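Local coordinates for DUF3224 domain-containing protein (Shewanella oneidensis, PDB 2OOJ) that is of unknown function but belongs to the DUF3224 family, whose beta-barrel domain is grouped with the allene oxide cyclase-like barrels, at residues T5-K10 and K73-Q78; V13-E18 and G49-A54; M33-T38 and Y64-Q69; Q69-G72 and R77-S80; L96-V101 and M116-E121. All coordinates share one frame; numbering follows the deposited sequence.

Contact 1. Residues T5-K10 and K73-Q78; sequences TKVTGK and KLCGRQ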
# COMPACT_ATOMS: atom_id res chain seq x y z
N THR B 5 17.24 3.86 -17.36
CA THR B 5 16.49 4.03 -18.59
C THR B 5 15.09 4.48 -18.18
O THR B 5 14.50 3.91 -17.26
CB THR B 5 16.43 2.71 -19.38
OG1 THR B 5 17.75 2.31 -19.77
CG2 THR B 5 15.56 2.86 -20.64
N LYS B 6 14.57 5.51 -18.85
CA LYS B 6 13.21 6.00 -18.58
C LYS B 6 12.40 5.92 -19.85
O LYS B 6 12.78 6.51 -20.87
CB LYS B 6 13.24 7.44 -18.08
CG LYS B 6 11.83 8.04 -17.86
CD LYS B 6 11.87 9.23 -16.92
CE LYS B 6 10.75 10.21 -17.18
NZ LYS B 6 11.14 11.25 -18.18
N VAL B 7 11.34 5.13 -19.80
CA VAL B 7 10.44 4.90 -20.90
C VAL B 7 9.07 5.42 -20.51
O VAL B 7 8.70 5.36 -19.36
CB VAL B 7 10.33 3.42 -21.31
CG1 VAL B 7 11.67 2.88 -21.84
CG2 VAL B 7 9.83 2.54 -20.16
N THR B 8 8.35 5.92 -21.50
CA THR B 8 7.02 6.52 -21.32
C THR B 8 6.03 5.90 -22.30
O THR B 8 6.38 5.54 -23.44
CB THR B 8 7.03 8.04 -21.53
OG1 THR B 8 7.97 8.63 -20.63
CG2 THR B 8 5.61 8.67 -21.22
N GLY B 9 4.79 5.80 -21.88
CA GLY B 9 3.77 5.14 -22.70
C GLY B 9 2.40 5.20 -22.07
O GLY B 9 2.27 5.65 -20.94
N LYS B 10 1.39 4.75 -22.81
CA LYS B 10 -0.00 4.79 -22.37
C LYS B 10 -0.32 3.57 -21.52
O LYS B 10 0.29 2.53 -21.66
CB LYS B 10 -0.93 4.81 -23.58
CG LYS B 10 -0.66 5.99 -24.49
CD LYS B 10 -1.67 6.13 -25.62
CE LYS B 10 -1.49 7.52 -26.27
NZ LYS B 10 -2.43 7.77 -27.42
N LYS B 73 6.30 -7.48 -21.93
CA LYS B 73 7.59 -7.20 -22.49
C LYS B 73 8.02 -5.79 -22.09
O LYS B 73 7.21 -4.87 -22.12
CB LYS B 73 7.54 -7.32 -24.02
CG LYS B 73 7.57 -8.74 -24.51
CD LYS B 73 7.75 -8.77 -26.03
CE LYS B 73 7.55 -10.18 -26.55
NZ LYS B 73 7.65 -10.24 -28.04
N LEU B 74 9.28 -5.66 -21.72
CA LEU B 74 9.87 -4.37 -21.43
C LEU B 74 11.06 -4.21 -22.35
O LEU B 74 12.06 -4.93 -22.23
CB LEU B 74 10.31 -4.31 -19.96
CG LEU B 74 10.95 -3.00 -19.47
CD1 LEU B 74 9.99 -1.78 -19.67
CD2 LEU B 74 11.34 -3.24 -18.01
N CYS B 75 11.00 -3.21 -23.22
CA CYS B 75 12.00 -3.04 -24.28
C CYS B 75 12.28 -4.34 -25.01
O CYS B 75 13.44 -4.73 -25.21
CB CYS B 75 13.29 -2.49 -23.71
SG CYS B 75 13.12 -0.87 -23.03
N GLY B 76 11.21 -5.03 -25.35
CA GLY B 76 11.30 -6.23 -26.14
C GLY B 76 11.53 -7.51 -25.38
O GLY B 76 11.37 -8.59 -25.95
N ARG B 77 11.87 -7.43 -24.09
CA ARG B 77 12.21 -8.61 -23.34
C ARG B 77 11.05 -9.08 -22.50
O ARG B 77 10.47 -8.30 -21.77
CB ARG B 77 13.38 -8.33 -22.43
CG ARG B 77 14.66 -8.06 -23.18
CD ARG B 77 15.70 -7.55 -22.23
NE ARG B 77 16.27 -8.61 -21.40
CZ ARG B 77 16.92 -8.41 -20.25
NH1 ARG B 77 17.09 -7.19 -19.77
NH2 ARG B 77 17.41 -9.46 -19.59
N GLN B 78 10.74 -10.37 -22.60
CA GLN B 78 9.54 -10.94 -22.00
C GLN B 78 9.78 -11.35 -20.55
O GLN B 78 10.76 -12.03 -20.22
CB GLN B 78 9.10 -12.17 -22.80
CG GLN B 78 7.95 -13.00 -22.20
CD GLN B 78 6.61 -12.29 -22.27
OE1 GLN B 78 6.32 -11.59 -23.25
NE2 GLN B 78 5.77 -12.48 -21.24

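Contact 2. Residues V13-E18 and G49-A54; sequences VKLTPE and GEMLSA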
# COMPACT_ATOMS: atom_id res chain seq x y z
N VAL B 13 -6.70 1.30 -17.30
CA VAL B 13 -7.00 0.49 -16.14
C VAL B 13 -8.51 0.33 -15.99
O VAL B 13 -9.25 1.25 -16.29
CB VAL B 13 -6.40 1.09 -14.84
CG1 VAL B 13 -6.88 2.48 -14.64
CG2 VAL B 13 -6.74 0.19 -13.65
N LYS B 14 -8.92 -0.87 -15.59
CA LYS B 14 -10.30 -1.17 -15.19
C LYS B 14 -10.32 -1.54 -13.73
O LYS B 14 -9.64 -2.47 -13.31
CB LYS B 14 -10.83 -2.34 -15.99
CG LYS B 14 -12.32 -2.65 -15.74
CD LYS B 14 -12.63 -4.07 -16.21
CE LYS B 14 -14.12 -4.41 -16.10
NZ LYS B 14 -14.42 -5.75 -16.68
N LEU B 15 -11.16 -0.83 -12.96
CA LEU B 15 -11.30 -1.05 -11.52
C LEU B 15 -12.65 -1.68 -11.27
O LEU B 15 -13.68 -1.09 -11.64
CB LEU B 15 -11.23 0.27 -10.78
CG LEU B 15 -9.94 1.10 -10.90
CD1 LEU B 15 -10.10 2.36 -10.08
CD2 LEU B 15 -8.78 0.33 -10.39
N THR B 16 -12.66 -2.89 -10.72
CA THR B 16 -13.89 -3.59 -10.40
C THR B 16 -14.11 -3.62 -8.89
O THR B 16 -13.29 -4.19 -8.17
CB THR B 16 -13.82 -5.00 -10.89
OG1 THR B 16 -13.56 -4.97 -12.31
CG2 THR B 16 -15.14 -5.73 -10.58
N PRO B 17 -15.21 -3.00 -8.41
CA PRO B 17 -15.43 -2.96 -7.00
C PRO B 17 -15.55 -4.34 -6.39
O PRO B 17 -16.13 -5.26 -6.99
CB PRO B 17 -16.75 -2.17 -6.88
CG PRO B 17 -16.79 -1.36 -8.08
CD PRO B 17 -16.28 -2.28 -9.12
N GLU B 18 -14.98 -4.48 -5.20
CA GLU B 18 -15.10 -5.69 -4.41
C GLU B 18 -15.51 -5.29 -2.98
O GLU B 18 -15.47 -4.11 -2.61
CB GLU B 18 -13.78 -6.46 -4.38
CG GLU B 18 -13.23 -6.83 -5.72
CD GLU B 18 -11.79 -7.41 -5.65
OE1 GLU B 18 -10.88 -6.75 -5.10
OE2 GLU B 18 -11.58 -8.54 -6.11
N GLY B 49 -4.24 -7.11 -10.21
CA GLY B 49 -4.01 -7.04 -8.76
C GLY B 49 -5.19 -6.45 -8.05
O GLY B 49 -6.30 -6.50 -8.57
N GLU B 50 -4.95 -5.87 -6.87
CA GLU B 50 -5.97 -5.23 -6.10
C GLU B 50 -5.45 -3.95 -5.50
O GLU B 50 -4.25 -3.77 -5.35
CB GLU B 50 -6.51 -6.15 -5.01
CG GLU B 50 -7.14 -7.40 -5.56
CD GLU B 50 -7.79 -8.24 -4.49
OE1 GLU B 50 -8.91 -7.87 -4.07
OE2 GLU B 50 -7.17 -9.22 -4.03
N MSE B 51 -6.39 -3.07 -5.18
CA MSE B 51 -6.15 -1.83 -4.50
C MSE B 51 -7.07 -1.77 -3.29
O MSE B 51 -8.16 -2.35 -3.29
CB MSE B 51 -6.50 -0.69 -5.45
CG MSE B 51 -6.52 0.69 -4.82
SE MSE B 51 -7.22 2.05 -6.11
CE MSE B 51 -8.09 0.95 -7.11
N LEU B 52 -6.61 -1.07 -2.26
CA LEU B 52 -7.37 -0.76 -1.06
C LEU B 52 -7.33 0.76 -1.00
O LEU B 52 -6.31 1.35 -1.33
CB LEU B 52 -6.71 -1.36 0.17
CG LEU B 52 -6.48 -2.87 0.11
CD1 LEU B 52 -5.65 -3.31 1.32
CD2 LEU B 52 -7.83 -3.62 0.02
N SER B 53 -8.45 1.40 -0.65
CA SER B 53 -8.52 2.84 -0.61
C SER B 53 -9.23 3.32 0.65
O SER B 53 -10.07 2.63 1.22
CB SER B 53 -9.27 3.36 -1.83
OG SER B 53 -10.54 2.81 -1.86
N ALA B 54 -8.89 4.51 1.08
CA ALA B 54 -9.64 5.22 2.10
C ALA B 54 -9.86 6.65 1.61
O ALA B 54 -8.92 7.42 1.49
CB ALA B 54 -8.85 5.22 3.41

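Contact 3. Residues M33-T38 and Y64-Q69; sequences MALDKT and YVAIEQ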
# COMPACT_ATOMS: atom_id res chain seq x y z
N MSE B 33 -10.73 -2.98 -4.58
CA MSE B 33 -11.03 -3.14 -5.98
C MSE B 33 -10.08 -4.10 -6.64
O MSE B 33 -8.95 -4.30 -6.20
CB MSE B 33 -11.01 -1.79 -6.65
CG MSE B 33 -12.15 -0.94 -6.17
SE MSE B 33 -12.90 0.07 -7.57
CE MSE B 33 -11.79 1.52 -7.42
N ALA B 34 -10.59 -4.74 -7.68
CA ALA B 34 -9.77 -5.57 -8.52
C ALA B 34 -9.25 -4.67 -9.60
O ALA B 34 -9.96 -3.81 -10.12
CB ALA B 34 -10.58 -6.72 -9.14
N LEU B 35 -7.99 -4.90 -9.97
CA LEU B 35 -7.34 -4.06 -10.96
C LEU B 35 -7.00 -4.92 -12.16
O LEU B 35 -6.37 -5.96 -12.00
CB LEU B 35 -6.02 -3.51 -10.43
CG LEU B 35 -5.92 -2.56 -9.24
CD1 LEU B 35 -4.45 -2.13 -9.14
CD2 LEU B 35 -6.85 -1.39 -9.41
N ASP B 36 -7.34 -4.44 -13.35
CA ASP B 36 -6.92 -5.05 -14.62
C ASP B 36 -6.36 -3.92 -15.48
O ASP B 36 -7.06 -2.99 -15.80
CB ASP B 36 -8.08 -5.76 -15.34
CG ASP B 36 -8.51 -7.05 -14.65
OD1 ASP B 36 -7.83 -8.08 -14.81
OD2 ASP B 36 -9.50 -7.04 -13.90
N LYS B 37 -5.08 -4.00 -15.83
CA LYS B 37 -4.43 -2.94 -16.60
C LYS B 37 -3.77 -3.49 -17.85
O LYS B 37 -3.40 -4.67 -17.91
CB LYS B 37 -3.31 -2.25 -15.83
CG LYS B 37 -3.68 -1.54 -14.58
CD LYS B 37 -2.48 -0.61 -14.21
CE LYS B 37 -2.60 -0.12 -12.80
NZ LYS B 37 -1.34 0.53 -12.34
N THR B 38 -3.66 -2.61 -18.84
CA THR B 38 -2.89 -2.84 -20.04
C THR B 38 -1.93 -1.68 -20.24
O THR B 38 -2.33 -0.55 -20.23
CB THR B 38 -3.77 -2.97 -21.30
OG1 THR B 38 -4.76 -3.98 -21.08
CG2 THR B 38 -2.90 -3.33 -22.54
N TYR B 64 -4.41 5.41 -0.97
CA TYR B 64 -4.62 4.10 -1.52
C TYR B 64 -3.28 3.33 -1.55
O TYR B 64 -2.20 3.92 -1.48
CB TYR B 64 -5.22 4.22 -2.91
CG TYR B 64 -4.25 4.37 -4.05
CD1 TYR B 64 -3.77 5.60 -4.45
CD2 TYR B 64 -3.82 3.24 -4.73
CE1 TYR B 64 -2.85 5.69 -5.53
CE2 TYR B 64 -2.93 3.32 -5.77
CZ TYR B 64 -2.45 4.53 -6.17
OH TYR B 64 -1.55 4.54 -7.25
N VAL B 65 -3.41 2.02 -1.61
CA VAL B 65 -2.28 1.08 -1.80
C VAL B 65 -2.77 0.03 -2.81
O VAL B 65 -3.98 -0.09 -3.02
CB VAL B 65 -1.85 0.43 -0.48
CG1 VAL B 65 -1.44 1.45 0.52
CG2 VAL B 65 -2.91 -0.51 0.13
N ALA B 66 -1.84 -0.66 -3.45
CA ALA B 66 -2.16 -1.68 -4.44
C ALA B 66 -0.92 -2.53 -4.65
O ALA B 66 0.18 -2.05 -4.43
CB ALA B 66 -2.56 -1.02 -5.75
N ILE B 67 -1.12 -3.78 -5.09
CA ILE B 67 -0.10 -4.69 -5.58
C ILE B 67 -0.65 -5.31 -6.83
O ILE B 67 -1.79 -5.78 -6.86
CB ILE B 67 0.23 -5.80 -4.53
CG1 ILE B 67 0.99 -5.14 -3.36
CG2 ILE B 67 1.07 -6.92 -5.11
CD1 ILE B 67 1.45 -6.11 -2.30
N GLU B 68 0.15 -5.29 -7.88
CA GLU B 68 -0.22 -5.86 -9.14
C GLU B 68 0.92 -6.68 -9.70
O GLU B 68 2.06 -6.32 -9.58
CB GLU B 68 -0.66 -4.79 -10.15
CG GLU B 68 0.38 -3.80 -10.50
CD GLU B 68 -0.11 -2.68 -11.44
OE1 GLU B 68 -0.58 -2.98 -12.55
OE2 GLU B 68 0.05 -1.49 -11.10
N GLN B 69 0.56 -7.79 -10.33
CA GLN B 69 1.47 -8.63 -11.10
C GLN B 69 1.37 -8.25 -12.58
O GLN B 69 0.28 -8.35 -13.21
CB GLN B 69 1.06 -10.09 -10.90
CG GLN B 69 1.87 -11.13 -11.67
CD GLN B 69 3.25 -11.31 -11.22
OE1 GLN B 69 3.50 -12.00 -10.22
NE2 GLN B 69 4.20 -10.72 -11.96

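Contact 4. Residues Q69-G72 and R77-S80; sequences QVVG and RQGS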
# COMPACT_ATOMS: atom_id res chain seq x y z
N GLN B 69 0.56 -7.79 -10.33
CA GLN B 69 1.47 -8.63 -11.10
C GLN B 69 1.37 -8.25 -12.58
O GLN B 69 0.28 -8.35 -13.21
CB GLN B 69 1.06 -10.09 -10.90
CG GLN B 69 1.87 -11.13 -11.67
CD GLN B 69 3.25 -11.31 -11.22
OE1 GLN B 69 3.50 -12.00 -10.22
NE2 GLN B 69 4.20 -10.72 -11.96
N VAL B 70 2.51 -7.83 -13.11
CA VAL B 70 2.67 -7.46 -14.51
C VAL B 70 3.34 -8.59 -15.29
O VAL B 70 4.32 -9.24 -14.83
CB VAL B 70 3.52 -6.18 -14.65
CG1 VAL B 70 3.58 -5.70 -16.10
CG2 VAL B 70 2.95 -5.07 -13.69
N VAL B 71 2.80 -8.82 -16.49
CA VAL B 71 3.35 -9.83 -17.41
C VAL B 71 3.37 -9.25 -18.81
O VAL B 71 2.36 -8.75 -19.31
CB VAL B 71 2.49 -11.13 -17.39
CG1 VAL B 71 3.13 -12.19 -18.23
CG2 VAL B 71 2.31 -11.60 -15.98
N GLY B 72 4.51 -9.33 -19.45
CA GLY B 72 4.66 -8.76 -20.77
C GLY B 72 6.09 -8.53 -21.15
O GLY B 72 6.99 -9.27 -20.74
N ARG B 77 11.87 -7.43 -24.09
CA ARG B 77 12.21 -8.61 -23.34
C ARG B 77 11.05 -9.08 -22.50
O ARG B 77 10.47 -8.30 -21.77
CB ARG B 77 13.38 -8.33 -22.43
CG ARG B 77 14.66 -8.06 -23.18
CD ARG B 77 15.70 -7.55 -22.23
NE ARG B 77 16.27 -8.61 -21.40
CZ ARG B 77 16.92 -8.41 -20.25
NH1 ARG B 77 17.09 -7.19 -19.77
NH2 ARG B 77 17.41 -9.46 -19.59
N GLN B 78 10.74 -10.37 -22.60
CA GLN B 78 9.54 -10.94 -22.00
C GLN B 78 9.78 -11.35 -20.55
O GLN B 78 10.76 -12.03 -20.22
CB GLN B 78 9.10 -12.17 -22.80
CG GLN B 78 7.95 -13.00 -22.20
CD GLN B 78 6.61 -12.29 -22.27
OE1 GLN B 78 6.32 -11.59 -23.25
NE2 GLN B 78 5.77 -12.48 -21.24
N GLY B 79 8.90 -10.95 -19.66
CA GLY B 79 9.02 -11.40 -18.29
C GLY B 79 7.82 -11.02 -17.47
O GLY B 79 6.72 -10.77 -18.01
N SER B 80 8.04 -10.93 -16.17
CA SER B 80 7.04 -10.44 -15.26
C SER B 80 7.73 -9.68 -14.12
O SER B 80 8.91 -9.86 -13.87
CB SER B 80 6.25 -11.64 -14.73
OG SER B 80 7.09 -12.62 -14.13
O HOH W 1 7.05 -11.97 -11.49

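Contact 5. Residues L96-V101 and M116-E121; sequences LHLEVV and MAISIE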
# COMPACT_ATOMS: atom_id res chain seq x y z
N LEU B 96 2.68 9.85 -4.84
CA LEU B 96 2.64 8.41 -5.12
C LEU B 96 4.03 7.84 -5.09
O LEU B 96 4.92 8.37 -5.74
CB LEU B 96 2.06 8.15 -6.50
CG LEU B 96 1.99 6.67 -6.90
CD1 LEU B 96 1.10 5.87 -5.96
CD2 LEU B 96 1.52 6.51 -8.35
N HIS B 97 4.22 6.78 -4.31
CA HIS B 97 5.38 5.92 -4.42
C HIS B 97 4.97 4.61 -5.12
O HIS B 97 4.07 3.91 -4.66
CB HIS B 97 5.96 5.59 -3.05
CG HIS B 97 7.18 4.74 -3.13
ND1 HIS B 97 8.39 5.23 -3.60
CD2 HIS B 97 7.37 3.43 -2.89
CE1 HIS B 97 9.28 4.25 -3.60
NE2 HIS B 97 8.69 3.15 -3.16
N LEU B 98 5.64 4.28 -6.21
CA LEU B 98 5.29 3.12 -7.00
C LEU B 98 6.62 2.50 -7.44
O LEU B 98 7.39 3.14 -8.15
CB LEU B 98 4.51 3.55 -8.18
CG LEU B 98 4.07 2.56 -9.25
CD1 LEU B 98 3.40 1.35 -8.69
CD2 LEU B 98 3.12 3.31 -10.25
N GLU B 99 6.88 1.30 -6.94
CA GLU B 99 8.17 0.63 -7.21
C GLU B 99 7.97 -0.82 -7.59
O GLU B 99 6.98 -1.45 -7.23
CB GLU B 99 9.11 0.77 -6.02
CG GLU B 99 8.86 -0.12 -4.88
CD GLU B 99 9.93 0.01 -3.80
OE1 GLU B 99 9.88 1.01 -3.08
OE2 GLU B 99 10.79 -0.89 -3.67
N VAL B 100 8.96 -1.35 -8.30
CA VAL B 100 9.05 -2.79 -8.55
C VAL B 100 9.48 -3.45 -7.23
O VAL B 100 10.42 -3.00 -6.61
CB VAL B 100 10.09 -3.11 -9.64
CG1 VAL B 100 10.38 -4.57 -9.67
CG2 VAL B 100 9.58 -2.65 -11.03
N VAL B 101 8.79 -4.51 -6.81
CA VAL B 101 9.14 -5.21 -5.60
C VAL B 101 10.43 -5.94 -5.93
O VAL B 101 10.47 -6.72 -6.88
CB VAL B 101 8.06 -6.18 -5.14
CG1 VAL B 101 8.49 -6.92 -3.88
CG2 VAL B 101 6.75 -5.39 -4.82
N MSE B 116 8.04 4.03 -10.87
CA MSE B 116 7.17 4.48 -11.95
C MSE B 116 6.40 5.67 -11.48
O MSE B 116 6.08 5.76 -10.32
CB MSE B 116 6.20 3.35 -12.33
CG MSE B 116 5.25 3.74 -13.46
SE MSE B 116 4.15 2.19 -13.89
CE MSE B 116 5.37 1.12 -14.85
N ALA B 117 6.16 6.61 -12.38
CA ALA B 117 5.34 7.78 -12.11
C ALA B 117 4.17 7.68 -13.04
O ALA B 117 4.28 7.09 -14.10
CB ALA B 117 6.11 9.04 -12.35
N ILE B 118 3.05 8.31 -12.68
CA ILE B 118 1.82 8.22 -13.44
C ILE B 118 1.34 9.64 -13.75
O ILE B 118 1.30 10.52 -12.88
CB ILE B 118 0.75 7.49 -12.63
CG1 ILE B 118 1.21 6.09 -12.26
CG2 ILE B 118 -0.58 7.43 -13.36
CD1 ILE B 118 1.14 5.12 -13.39
N SER B 119 1.05 9.87 -15.02
CA SER B 119 0.59 11.15 -15.47
C SER B 119 -0.65 10.94 -16.33
O SER B 119 -1.10 9.80 -16.56
CB SER B 119 1.68 11.88 -16.24
OG SER B 119 2.02 11.24 -17.46
N ILE B 120 -1.21 12.04 -16.77
CA ILE B 120 -2.43 12.06 -17.55
C ILE B 120 -2.36 13.25 -18.52
O ILE B 120 -1.90 14.34 -18.17
CB ILE B 120 -3.69 12.13 -16.63
CG1 ILE B 120 -4.98 12.11 -17.45
CG2 ILE B 120 -3.62 13.32 -15.70
CD1 ILE B 120 -6.19 11.63 -16.67
N GLU B 121 -2.77 13.00 -19.75
CA GLU B 121 -2.79 14.03 -20.77
C GLU B 121 -4.03 13.78 -21.61
O GLU B 121 -4.28 12.66 -22.02
CB GLU B 121 -1.53 13.93 -21.61
CG GLU B 121 -1.30 15.10 -22.52
CD GLU B 121 -0.21 14.84 -23.57
OE1 GLU B 121 0.60 13.89 -23.40
OE2 GLU B 121 -0.17 15.60 -24.56

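Contact 1. Residues T5-K10 and K73-Q78
The isopropyl group of V7 overlaps the tips of L74 and C75, meeting one with each methyl, where strand 5-18 faces a tight hairpin turn near one end of the antiparallel beta barrel. This is a side-chain contact, not a pairing of neighbouring strands: the nearest CA atoms, V7 CA and C75 CA, are 8.8 Å apart, and no hydrogen bond joins 5-10 to 73-78. The backbone of V7 is instead bonded to F129 on strand 124-133, while K73 pairs with E44 on strand 43-55. The turn from L74 to R77 is type I', with C75 and G76 at its two corners, both at positive phi. It is closed by a pair of backbone bonds, L74 N to R77 O at 2.9 Å and R77 N to L74 O at 3.1 Å, which makes it a two-residue beta hairpin. L74 and C75, consecutive in sequence, both meet the same valine with their side chains. In L74, chi1 (-179°) swings CG away from the backbone N, and chi2 (58°) then brings CD1 to V7. E42, in a neighbouring loop, borders V7 and C75, and L109 packs on L74 from outside the two segments. V7 and L74 are buried, whereas C75 lies at the exposed margin. The overlap is loose: V7 CG2 stands 4.4 Å from L74 CD1, and V7 CG1 meets C75 SG at 4.2 Å.

Contact 2. Residues V13-E18 and G49-A54
E50 and M51, next to each other on strand 43-55, extend their ends to strand 5-18 on different faces of the sheet, E50 to E18 and M51 to L15. The E50 carboxylate comes first. Its OE1 lies 2.5 Å from E18 OE1, and the two carboxylate planes are turned 74° apart, so one group stands across the other. Both oxygens also form salt bridges with NH1 of R32, on the strand that runs between; this shared cation would offset the proximity of the two acids. E50 OE2 accepts a hydrogen bond from Y21 N of the second subunit, and an acetate ion, probably from the crystallisation liquor, lies about 3 Å from the E50 side chain. Selenomethionine M51 runs out extended and bends at its last torsion; its side chain and that of L15 cross at about a right angle, with CE near both L15 methyls. CE is 3.9 Å from L15 CD1; its 3.4 Å separation from L15 CD2 is unusually short and doubtful. L35 of the intervening strand also packs on M51. Here the two strands flanking 29-39 meet over it, in the wall of an antiparallel barrel, with the E18/E50/R32 cluster at the boundary with the second subunit.

Contact 3. Residues M33-T38 and Y64-Q69
K37 NZ donates to E68 OE2 at 2.7 Å in a buried salt bridge inside the beta barrel, linking strands 29-39 and 62-71 over strand 43-55, which runs between them. The ammonium reaches the oxygen on the syn side of the carboxylate, 18° out of its plane. Further partners fix the rotation of the E68 carboxylate: S47 OG bonds OE1 from the intervening strand, and H85 NE2 shares OE2 with the lysine. H85 in turn bonds Y64 OH through ND1, which extends the polar network along 64-69. E68 starts from the position between its backbone nitrogen and carbonyl carbon (chi1 62°) and then runs straight, which brings its carboxylate to K37. The lysine is also extended and crosses the glutamate at about a right angle, with its last carbons lying against the acid: CD is 3.5 Å from E68 OE1 and CE 3.4 Å from E68 OE2. Beside this charged pair the contact turns apolar. L35 and A66, two residues earlier on each strand, point at each other, and M51 of the strand between packs on L35. One branch of the leucine makes the touch, L35 CD1 resting 4.0 Å from A66 CB.

Contact 4. Residues Q69-G72 and R77-S80
G72 and G79 form a hydrogen-bonded antiparallel pair, the main polar link between 69-72 and 77-80: G72 N donates to G79 O at 3.0 Å and G79 N to G72 O at 2.8 Å. Weaker CA-H...O contacts flank it, V71 CA to G79 O at 3.5 Å and Q78 CA to G72 O at 3.3 Å. Side-chain polar links gather at the other end. The bend of Q69 at chi2 (70°) folds its amide back over its own strand, where NE2 donates to V70 O at 3.2 Å from above the carbonyl plane. The same NE2 and S80 OG both donate to one water, which bridges the strands, while Q69 OE1 accepts from V25 N of the second subunit. Packing is light. V71 and S80, a non-hydrogen-bonded pair, share one face, with V71 CG2 lying 4.1 Å from S80 CB. G72 O sits over the face of the Q78 amide, 3.4 Å from its CD, without bonding to it, and V71 CG1 borders Q78 NE2. At G72 the chain turns a corner with positive phi (161°), leaving strand 62-71 for strand 73-74. The arrangement is that of a beta hairpin whose first arm turns a corner at G72, near one end of an antiparallel barrel.

Contact 5. Residues L96-V101 and M116-E121
Strands 96-100 and 116-121 run roughly antiparallel but splayed, their axes 132° apart and 6.3 Å at closest approach, and a single backbone hydrogen bond spans the two segments, from M116 N to L98 O at 2.9 Å. V100 carries the pairing on to G114; beyond M116 the strands diverge. L98 sits at the centre of the packing. Its chi1 of 176° lays it alongside selenomethionine M116, both side chains pointing the same way, and its CD2 covers M116 CB at 3.7 Å and M116 SE at 3.9 Å. The same methyl touches I118 CG1 at 3.9 Å. I118 CG1 also receives L96 CD2 at 3.9 Å, so the CG1 methylene of I118 meets both leucine methyls on one side. F129 packs on M116, and H85 borders L98. H97 and E99 point away from 116-121. They are joined by a hydrogen bond from H97 NE2 to E99 OE1, whose modelled length is too short to be taken literally. This polar side faces the second subunit: E99 OE2 forms a salt bridge with R95 of that chain, and the H97 ring meets its F86 with planes at about 80°. Strand 93-107 is therefore two-sided. Across the two segments the contact is mostly hydrocarbon packing with one backbone bond, while the H97/E99 side meets the second subunit.

Overall arrangement
All five contacts belong to one antiparallel barrel. Contacts 2 and 3 interlock, centres 6 Å apart: strand 29-39 supplies one side of contact 3 and pairs with both strands of contact 2, through T16 to A34 and G49 to L35. Contact 3 reaches contact 5, 12 Å away between centres, where Y64 OH packs on L96 CD1. Contacts 1 and 4 share R77 and Q78 at one barrel end, their centres 10 Å apart, whereas contacts 1 and 2, both on strand 5-18, stand about 24 Å apart on opposite sides of the chain's centre. Contacts 2 to 5 border the second subunit. No active site has been assigned; the acetate beside contact 2 probably comes from the crystallisation liquor.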